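Putative polyketide synthase (Brevibacillus brevis, PDB 6HP2) is probably a polyketide synthase whose O-methyltransferase domain, the part crystallised here, binds S-adenosyl-L-homocysteine and which probably serves in making the antibiotic bacillaene. Local coordinates at residues A[44-57]-A[72-84]. Residues are numbered along the deposited sequence; the frame is centred on the assembly and turned at random.
Sequences YLTVCPFERKIPGF and EREMVREKQVEMR. With SAH (S-adenosyl-L-homocysteine), chain B.
Q80 leaves its helix with CG anti to the carbonyl carbon (chi1 -70°) and then runs extended, carrying its amide past the CB of Y44 to the backbone of the 44-57 loop. There NE2 donates to T46 O at 2.9 Å, the acceptor near the Q80 amide plane, the donor tilted from the T46 carbonyl plane, and more weakly to Y44 O. A glutamine suits this place because its amide donates to the loop while OE1 accepts two weak bonds from the guanidinium of R73, two turns back along the helix, helping fix its rotation. Y44 O also accepts a hydrogen bond from a water held weakly by R73 NH2. The Y44 ring, its plane 79° from the Q80 amide, meets V81 CG2 through CE2 at 4.0 Å; its hydroxyl reaches Q112. R84 runs obliquely alongside this ring, guanidinium and ring planes 34° apart and modelled too close to trust; NH1 sends a weak but nearly straight bond to T46 OG1, and NE pairs with D109. Both segments build the S-adenosyl-L-homocysteine site: L45 N donates to its carboxylate O at 2.9 Å, and R84, suitably cationic, also binds the ligand, though modelled too close to that carboxylate to judge the spacing.

Farther along, apolar groups take over. C48 is small enough to lie against the helix, SG touching V76 CG1 at 3.8 Å, while P49 rests its CD on M83 CB. The flexible thioether of M75 sits obliquely by the F57 ring, a Met-aromatic contact, and its CE meets I54 CD1. The loop is pressed between helix 70-88 and helix 242-249, with helix 59-64 closing over C48 and V76 and helix 316-326 covering P49 and M83; V47 N is hydrogen-bonded to E171, which follows strand 164-170 of the Rossmann-like sheet.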
loop_
_atom_site.group_PDB
_atom_site.type_symbol
_atom_site.label_atom_id
_atom_site.label_comp_id
_atom_site.label_asym_id
_atom_site.label_seq_id
_atom_site.Cartn_x
_atom_site.Cartn_y
_atom_site.Cartn_z
ATOM N N TYR A 44 -2.450 -8.902 6.212
ATOM C CA TYR A 44 -1.951 -7.936 5.248
ATOM C C TYR A 44 -1.045 -8.661 4.280
ATOM O O TYR A 44 -0.259 -9.499 4.700
ATOM C CB TYR A 44 -1.188 -6.826 5.943
ATOM C CG TYR A 44 -2.011 -6.083 6.980
ATOM C CD1 TYR A 44 -3.012 -5.181 6.613
ATOM C CD2 TYR A 44 -1.708 -6.231 8.325
ATOM C CE1 TYR A 44 -3.746 -4.497 7.593
ATOM C CE2 TYR A 44 -2.402 -5.572 9.295
ATOM C CZ TYR A 44 -3.425 -4.704 8.938
ATOM O OH TYR A 44 -4.113 -4.042 9.902
ATOM N N LEU A 45 -1.167 -8.336 2.986
ATOM C CA LEU A 45 -0.377 -8.978 1.933
ATOM C C LEU A 45 0.769 -8.086 1.454
ATOM O O LEU A 45 1.067 -8.021 0.263
ATOM C CB LEU A 45 -1.273 -9.344 0.763
ATOM C CG LEU A 45 -2.554 -10.149 1.125
ATOM C CD1 LEU A 45 -3.355 -10.411 -0.133
ATOM C CD2 LEU A 45 -2.176 -11.405 1.850
ATOM N N THR A 46 1.440 -7.411 2.361
ATOM C CA THR A 46 2.524 -6.481 2.014
ATOM C C THR A 46 3.783 -6.779 2.829
ATOM O O THR A 46 3.738 -7.438 3.870
ATOM C CB THR A 46 2.086 -5.043 2.318
ATOM O OG1 THR A 46 1.796 -4.955 3.720
ATOM C CG2 THR A 46 0.802 -4.693 1.535
ATOM N N VAL A 47 4.906 -6.250 2.379
ATOM C CA VAL A 47 6.119 -6.260 3.180
ATOM C C VAL A 47 5.944 -5.215 4.276
ATOM O O VAL A 47 4.884 -4.590 4.390
ATOM C CB VAL A 47 7.341 -6.006 2.279
ATOM C CG1 VAL A 47 7.449 -7.152 1.282
ATOM C CG2 VAL A 47 7.180 -4.658 1.560
ATOM N N CYS A 48 6.950 -5.062 5.118
ATOM C CA CYS A 48 6.839 -4.265 6.329
ATOM C C CYS A 48 8.216 -3.720 6.640
ATOM O O CYS A 48 9.228 -4.312 6.244
ATOM C CB CYS A 48 6.316 -5.097 7.518
ATOM S SG CYS A 48 7.453 -6.386 8.161
ATOM N N PRO A 49 8.292 -2.590 7.361
ATOM C CA PRO A 49 9.580 -1.961 7.645
ATOM C C PRO A 49 10.248 -2.332 8.970
ATOM O O PRO A 49 9.581 -2.248 9.993
ATOM C CB PRO A 49 9.184 -0.496 7.760
ATOM C CG PRO A 49 7.892 -0.574 8.473
ATOM C CD PRO A 49 7.193 -1.715 7.791
ATOM N N PHE A 50 11.496 -2.814 8.954
ATOM C CA PHE A 50 12.285 -3.068 10.158
ATOM C C PHE A 50 13.228 -1.886 10.360
ATOM O O PHE A 50 13.914 -1.497 9.420
ATOM C CB PHE A 50 13.117 -4.320 10.037
ATOM C CG PHE A 50 12.370 -5.612 10.364
ATOM C CD1 PHE A 50 11.009 -5.642 10.428
ATOM C CD2 PHE A 50 13.058 -6.794 10.566
ATOM C CE1 PHE A 50 10.336 -6.808 10.735
ATOM C CE2 PHE A 50 12.391 -7.951 10.828
ATOM C CZ PHE A 50 11.009 -7.950 10.925
ATOM N N GLU A 51 13.312 -1.360 11.586
ATOM C CA GLU A 51 14.261 -0.267 11.885
ATOM C C GLU A 51 15.699 -0.719 11.713
ATOM O O GLU A 51 16.576 0.075 11.313
ATOM C CB GLU A 51 14.046 0.254 13.300
ATOM C CG GLU A 51 12.681 0.942 13.511
ATOM C CD GLU A 51 12.543 1.567 14.900
ATOM O OE1 GLU A 51 13.519 1.528 15.685
ATOM O OE2 GLU A 51 11.453 2.097 15.201
ATOM N N ARG A 52 15.951 -2.007 11.924
ATOM C CA ARG A 52 17.273 -2.590 11.779
ATOM C C ARG A 52 17.122 -4.026 11.320
ATOM O O ARG A 52 16.072 -4.648 11.494
ATOM C CB ARG A 52 18.050 -2.563 13.105
ATOM C CG ARG A 52 17.415 -3.379 14.202
ATOM C CD ARG A 52 17.609 -2.767 15.582
ATOM N NE ARG A 52 16.769 -1.591 15.821
ATOM C CZ ARG A 52 15.514 -1.635 16.262
ATOM N NH1 ARG A 52 14.928 -2.795 16.496
ATOM N NH2 ARG A 52 14.840 -0.514 16.459
ATOM N N LYS A 53 18.196 -4.558 10.754
ATOM C CA LYS A 53 18.256 -5.992 10.472
ATOM C C LYS A 53 18.278 -6.794 11.764
ATOM O O LYS A 53 18.961 -6.432 12.728
ATOM C CB LYS A 53 19.487 -6.319 9.629
ATOM C CG LYS A 53 19.441 -5.641 8.266
ATOM C CD LYS A 53 20.730 -5.870 7.487
ATOM C CE LYS A 53 20.636 -5.259 6.098
ATOM N NZ LYS A 53 20.357 -3.785 6.139
ATOM N N ILE A 54 17.513 -7.878 11.795
ATOM C CA ILE A 54 17.539 -8.807 12.929
ATOM C C ILE A 54 18.310 -10.038 12.486
ATOM O O ILE A 54 17.816 -10.794 11.629
ATOM C CB ILE A 54 16.128 -9.170 13.403
ATOM C CG1 ILE A 54 15.389 -7.886 13.806
ATOM C CG2 ILE A 54 16.191 -10.144 14.582
ATOM C CD1 ILE A 54 13.934 -8.103 14.099
ATOM N N PRO A 55 19.518 -10.283 13.013
ATOM C CA PRO A 55 20.266 -11.466 12.582
ATOM C C PRO A 55 19.530 -12.744 12.949
ATOM O O PRO A 55 18.990 -12.890 14.055
ATOM C CB PRO A 55 21.608 -11.339 13.315
ATOM C CG PRO A 55 21.337 -10.402 14.473
ATOM C CD PRO A 55 20.273 -9.461 13.990
ATOM N N GLY A 56 19.498 -13.676 11.992
ATOM C CA GLY A 56 18.787 -14.923 12.153
ATOM C C GLY A 56 17.320 -14.872 11.763
ATOM O O GLY A 56 16.743 -15.908 11.421
ATOM N N PHE A 57 16.700 -13.699 11.817
ATOM C CA PHE A 57 15.309 -13.576 11.434
ATOM C C PHE A 57 15.171 -13.785 9.928
ATOM O O PHE A 57 15.772 -13.069 9.128
ATOM C CB PHE A 57 14.770 -12.209 11.827
ATOM C CG PHE A 57 13.264 -12.140 11.902
ATOM C CD1 PHE A 57 12.539 -11.916 10.783
ATOM C CD2 PHE A 57 12.609 -12.289 13.098
ATOM C CE1 PHE A 57 11.177 -11.833 10.824
ATOM C CE2 PHE A 57 11.248 -12.193 13.158
ATOM C CZ PHE A 57 10.525 -11.954 11.994
ATOM N N GLU A 72 6.596 -14.847 15.861
ATOM C CA GLU A 72 7.359 -14.051 14.920
ATOM C C GLU A 72 6.431 -13.380 13.933
ATOM O O GLU A 72 6.663 -12.227 13.516
ATOM C CB GLU A 72 8.409 -14.898 14.208
ATOM C CG GLU A 72 9.489 -15.494 15.076
ATOM C CD GLU A 72 9.089 -16.815 15.789
ATOM O OE1 GLU A 72 7.947 -17.298 15.622
ATOM O OE2 GLU A 72 9.935 -17.334 16.531
ATOM N N ARG A 73 5.344 -14.066 13.574
ATOM C CA ARG A 73 4.400 -13.472 12.654
ATOM C C ARG A 73 3.658 -12.321 13.319
ATOM O O ARG A 73 3.261 -11.365 12.642
ATOM C CB ARG A 73 3.415 -14.534 12.137
ATOM C CG ARG A 73 2.506 -14.033 10.987
ATOM C CD ARG A 73 3.280 -13.733 9.707
ATOM N NE ARG A 73 2.498 -13.093 8.637
ATOM C CZ ARG A 73 2.065 -11.827 8.658
ATOM N NH1 ARG A 73 2.284 -11.061 9.716
ATOM N NH2 ARG A 73 1.388 -11.320 7.630
ATOM N N GLU A 74 3.493 -12.373 14.642
ATOM C CA GLU A 74 2.951 -11.229 15.374
ATOM C C GLU A 74 3.900 -10.039 15.315
ATOM O O GLU A 74 3.447 -8.889 15.252
ATOM C CB GLU A 74 2.654 -11.636 16.825
ATOM C CG GLU A 74 2.006 -10.628 17.707
ATOM C CD GLU A 74 1.948 -11.104 19.169
ATOM O OE1 GLU A 74 2.518 -10.420 20.050
ATOM O OE2 GLU A 74 1.346 -12.172 19.433
ATOM N N MET A 75 5.208 -10.285 15.342
ATOM C CA MET A 75 6.178 -9.188 15.226
ATOM C C MET A 75 6.031 -8.500 13.885
ATOM O O MET A 75 6.107 -7.265 13.771
ATOM C CB MET A 75 7.623 -9.684 15.369
ATOM C CG MET A 75 8.101 -9.953 16.752
ATOM S SD MET A 75 9.677 -10.899 16.713
ATOM C CE MET A 75 10.738 -9.741 15.971
ATOM N N VAL A 76 5.851 -9.301 12.848
ATOM C CA VAL A 76 5.688 -8.796 11.490
ATOM C C VAL A 76 4.426 -7.983 11.403
ATOM O O VAL A 76 4.417 -6.863 10.870
ATOM C CB VAL A 76 5.688 -9.958 10.469
ATOM C CG1 VAL A 76 5.359 -9.455 9.097
ATOM C CG2 VAL A 76 7.096 -10.622 10.491
ATOM N N ARG A 77 3.355 -8.508 11.984
ATOM C CA ARG A 77 2.074 -7.822 11.928
ATOM C C ARG A 77 2.149 -6.441 12.562
ATOM O O ARG A 77 1.552 -5.485 12.066
ATOM C CB ARG A 77 1.029 -8.651 12.622
ATOM C CG ARG A 77 -0.408 -8.132 12.359
ATOM C CD ARG A 77 -1.427 -9.001 13.113
ATOM N NE ARG A 77 -2.779 -8.864 12.573
ATOM C CZ ARG A 77 -3.587 -7.831 12.811
ATOM N NH1 ARG A 77 -3.183 -6.824 13.575
ATOM N NH2 ARG A 77 -4.801 -7.801 12.281
ATOM N N GLU A 78 2.839 -6.330 13.688
ATOM C CA GLU A 78 3.006 -5.028 14.324
ATOM C C GLU A 78 3.676 -4.020 13.401
ATOM O O GLU A 78 3.372 -2.831 13.475
ATOM C CB GLU A 78 3.814 -5.172 15.634
ATOM C CG GLU A 78 3.094 -5.934 16.730
ATOM C CD GLU A 78 3.951 -6.109 17.980
ATOM O OE1 GLU A 78 5.176 -5.886 17.905
ATOM O OE2 GLU A 78 3.395 -6.468 19.034
ATOM N N LYS A 79 4.667 -4.449 12.611
ATOM C CA LYS A 79 5.321 -3.543 11.691
ATOM C C LYS A 79 4.433 -3.216 10.520
ATOM O O LYS A 79 4.488 -2.100 9.994
ATOM C CB LYS A 79 6.659 -4.148 11.235
ATOM C CG LYS A 79 7.602 -4.438 12.456
ATOM C CD LYS A 79 7.913 -3.088 13.137
ATOM C CE LYS A 79 9.072 -3.216 14.130
ATOM N NZ LYS A 79 8.631 -3.652 15.475
ATOM N N GLN A 80 3.621 -4.158 10.088
ATOM C CA GLN A 80 2.611 -3.862 9.063
ATOM C C GLN A 80 1.620 -2.829 9.557
ATOM O O GLN A 80 1.219 -1.931 8.805
ATOM C CB GLN A 80 1.882 -5.153 8.675
ATOM C CG GLN A 80 2.817 -6.085 7.901
ATOM C CD GLN A 80 2.188 -7.366 7.569
ATOM O OE1 GLN A 80 1.605 -8.006 8.441
ATOM N NE2 GLN A 80 2.270 -7.761 6.304
ATOM N N VAL A 81 1.205 -2.950 10.817
ATOM C CA VAL A 81 0.338 -1.944 11.388
ATOM C C VAL A 81 1.076 -0.604 11.490
ATOM O O VAL A 81 0.509 0.452 11.231
ATOM C CB VAL A 81 -0.163 -2.418 12.755
ATOM C CG1 VAL A 81 -0.824 -1.263 13.480
ATOM C CG2 VAL A 81 -1.156 -3.650 12.583
ATOM N N GLU A 82 2.306 -0.625 11.971
ATOM C CA GLU A 82 3.034 0.626 12.179
ATOM C C GLU A 82 3.120 1.411 10.874
ATOM O O GLU A 82 2.895 2.622 10.839
ATOM C CB GLU A 82 4.429 0.314 12.701
ATOM C CG GLU A 82 5.343 1.586 12.818
ATOM C CD GLU A 82 6.810 1.191 12.957
ATOM O OE1 GLU A 82 7.201 0.947 14.110
ATOM O OE2 GLU A 82 7.541 1.087 11.913
ATOM N N MET A 83 3.480 0.732 9.791
ATOM C CA MET A 83 3.605 1.405 8.499
ATOM C C MET A 83 2.296 2.037 8.057
ATOM O O MET A 83 2.268 3.160 7.551
ATOM C CB MET A 83 4.070 0.429 7.438
ATOM C CG MET A 83 4.233 1.076 6.066
ATOM S SD MET A 83 5.076 -0.035 4.865
ATOM C CE MET A 83 3.957 -1.393 4.696
ATOM N N ARG A 84 1.204 1.313 8.185
ATOM C CA ARG A 84 -0.111 1.884 7.874
ATOM C C ARG A 84 -0.444 3.063 8.776
ATOM O O ARG A 84 -1.065 4.028 8.327
ATOM C CB ARG A 84 -1.162 0.780 7.986
ATOM C CG ARG A 84 -1.126 -0.164 6.806
ATOM C CD ARG A 84 -2.047 -1.380 7.065
ATOM N NE ARG A 84 -2.355 -2.078 5.816
ATOM C CZ ARG A 84 -1.504 -2.891 5.187
ATOM N NH1 ARG A 84 -0.254 -3.086 5.661
ATOM N NH2 ARG A 84 -1.901 -3.474 4.081
HETATM N N SAH B . -3.928 -3.677 -0.094
HETATM C CA SAH B . -3.977 -5.048 0.404
HETATM C CB SAH B . -3.586 -6.060 -0.664
HETATM C CG SAH B . -2.319 -5.748 -1.440
HETATM S SD SAH B . -1.864 -7.132 -2.526
HETATM C C SAH B . -3.069 -5.134 1.606
HETATM O O SAH B . -2.958 -6.189 2.229
HETATM O OXT SAH B . -2.453 -4.135 1.965
HETATM C "C5'" SAH B . -2.400 -6.398 -4.089
HETATM C "C4'" SAH B . -3.920 -6.295 -4.191
HETATM O "O4'" SAH B . -4.247 -5.564 -5.394
HETATM C "C3'" SAH B . -4.581 -7.696 -4.405
HETATM O "O3'" SAH B . -5.749 -7.680 -3.570
HETATM C "C2'" SAH B . -4.967 -7.763 -5.882
HETATM O "O2'" SAH B . -6.089 -8.543 -6.170
HETATM C "C1'" SAH B . -5.219 -6.264 -6.158
HETATM N N9 SAH B . -5.164 -5.850 -7.558
HETATM C C8 SAH B . -4.132 -5.985 -8.443
HETATM N N7 SAH B . -4.564 -5.507 -9.614
HETATM C C5 SAH B . -5.819 -5.021 -9.463
HETATM C C6 SAH B . -6.735 -4.427 -10.323
HETATM N N6 SAH B . -6.484 -4.137 -11.599
HETATM N N1 SAH B . -7.944 -4.034 -9.830
HETATM C C2 SAH B . -8.307 -4.310 -8.525
HETATM N N3 SAH B . -7.406 -4.927 -7.696
HETATM C C4 SAH B . -6.215 -5.310 -8.171
HETATM O O HOH W 1 1.690 -11.733 4.237
HETATM O O HOH W 2 9.737 -0.314 11.618
#